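Local coordinates for protein methylenetetrahydrofolate--tRNA-(uracil-5-)-methyltransferase trmFO (Thermus thermophilus, PDB 3G5S) that catalyses the folate- and FAD-dependent methylation of uridine 54 in tRNA to 5-methyluridine, probably using NADH or NADPH as reductant, at residues V367-P370 with E371-L375. Residues are numbered along the deposited sequence; the frame is centred on the assembly and turned at random.
Sequences VAPP and EESML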
loop_
_atom_site.group_PDB
_atom_site.type_symbol
_atom_site.label_atom_id
_atom_site.label_comp_id
_atom_site.label_asym_id
_atom_site.label_seq_id
_atom_site.Cartn_x
_atom_site.Cartn_y
_atom_site.Cartn_z
ATOM N N VAL A 367 6.634 9.543 -16.608
ATOM C CA VAL A 367 6.392 10.644 -15.689
ATOM C C VAL A 367 5.963 10.094 -14.329
ATOM O O VAL A 367 5.648 8.914 -14.192
ATOM C CB VAL A 367 5.306 11.588 -16.237
ATOM C CG1 VAL A 367 5.802 12.322 -17.479
ATOM C CG2 VAL A 367 4.030 10.817 -16.541
ATOM N N ALA A 368 5.955 10.956 -13.316
ATOM C CA ALA A 368 5.443 10.587 -12.002
ATOM C C ALA A 368 4.976 11.851 -11.308
ATOM O O ALA A 368 5.625 12.885 -11.408
ATOM C CB ALA A 368 6.502 9.894 -11.169
ATOM N N PRO A 369 3.844 11.775 -10.598
ATOM C CA PRO A 369 3.304 12.976 -9.958
ATOM C C PRO A 369 4.178 13.422 -8.796
ATOM O O PRO A 369 4.988 12.659 -8.289
ATOM C CB PRO A 369 1.926 12.541 -9.455
ATOM C CG PRO A 369 1.820 11.087 -9.666
ATOM C CD PRO A 369 3.023 10.574 -10.375
ATOM N N PRO A 370 3.999 14.666 -8.360
ATOM C CA PRO A 370 4.899 15.263 -7.368
ATOM C C PRO A 370 4.680 14.734 -5.951
ATOM O O PRO A 370 3.615 14.198 -5.640
ATOM C CB PRO A 370 4.547 16.747 -7.431
ATOM C CG PRO A 370 3.154 16.785 -7.935
ATOM C CD PRO A 370 2.997 15.621 -8.859
ATOM N N GLU A 371 5.688 14.915 -5.103
ATOM C CA GLU A 371 5.682 14.427 -3.723
ATOM C C GLU A 371 4.516 14.956 -2.882
ATOM O O GLU A 371 4.100 14.304 -1.922
ATOM C CB GLU A 371 7.016 14.776 -3.036
ATOM C CG GLU A 371 7.317 16.276 -3.002
ATOM C CD GLU A 371 8.535 16.633 -2.161
ATOM O OE1 GLU A 371 9.173 15.714 -1.610
ATOM O OE2 GLU A 371 8.849 17.839 -2.050
ATOM N N GLU A 372 4.006 16.137 -3.227
ATOM C CA GLU A 372 2.898 16.738 -2.480
ATOM C C GLU A 372 1.571 16.053 -2.753
ATOM O O GLU A 372 0.645 16.168 -1.952
ATOM C CB GLU A 372 2.753 18.228 -2.798
ATOM C CG GLU A 372 3.892 19.086 -2.304
ATOM C CD GLU A 372 5.164 18.916 -3.112
ATOM O OE1 GLU A 372 5.096 18.415 -4.259
ATOM O OE2 GLU A 372 6.236 19.305 -2.590
ATOM N N SER A 373 1.458 15.387 -3.899
ATOM C CA SER A 373 0.233 14.673 -4.213
ATOM C C SER A 373 0.253 13.329 -3.512
ATOM O O SER A 373 1.320 12.777 -3.225
ATOM C CB SER A 373 0.047 14.502 -5.720
ATOM O OG SER A 373 0.958 13.585 -6.281
HETATM N N MSE A 374 -0.927 12.795 -3.238
HETATM C CA MSE A 374 -0.985 11.505 -2.568
HETATM C C MSE A 374 -0.482 10.386 -3.488
HETATM O O MSE A 374 0.270 9.513 -3.052
HETATM C CB MSE A 374 -2.391 11.211 -2.054
HETATM C CG MSE A 374 -2.496 9.968 -1.182
HETATM SE SE MSE A 374 -1.295 9.980 0.365
HETATM C CE MSE A 374 -1.889 11.628 1.192
ATOM N N LEU A 375 -0.874 10.395 -4.757
ATOM C CA LEU A 375 -0.359 9.367 -5.659
ATOM C C LEU A 375 1.161 9.484 -5.773
ATOM O O LEU A 375 1.873 8.478 -5.759
ATOM C CB LEU A 375 -1.018 9.440 -7.037
ATOM C CG LEU A 375 -0.488 8.409 -8.040
ATOM C CD1 LEU A 375 -0.564 6.981 -7.483
ATOM C CD2 LEU A 375 -1.239 8.517 -9.353
#
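Ser373 grips the carbonyl oxygen of Pro370 twice. Its hydroxyl OG donates to Pro370 O over 2.8 Å, within the carbonyl plane at a C=O...OG angle of 149°. Its backbone N reaches Pro370 O at 3.0 Å from well above that plane. The second bond closes a type I beta turn from Pro370 to Ser373. A chi1 of 71° sets OG between the backbone N and the carbonyl carbon, and from there it also meets Pro369 CB at 3.5 Å. One apolar contact spans the turn more widely: the ring of Pro369 puts CG 3.9 Å from Leu375 CG, the two side chains lying at a slant. Within the turn, the Glu372 side chain bends at chi2 (73°) and brings OE1 to 3.6 Å from Pro370 CB.

Ser373 is the N-cap of helix 374-384, where the loop following helix 343-361 enters it, and its OG is also hydrogen-bonded to Gly376 N. Glu70 of helix 63-74 takes the amides of Met374 and Leu375 on its carboxylate, and Arg380 NE binds Pro369 O. With an alanine here in place of Ser373, Gly376 N would probably lose its cap, and Pro370 O would keep only the amide bond from within the turn. Serine hydroxyl and glutamate carboxylate together thus satisfy the helix's opening amides, and the acidic group probably also interacts favourably with the positive end of the helix dipole.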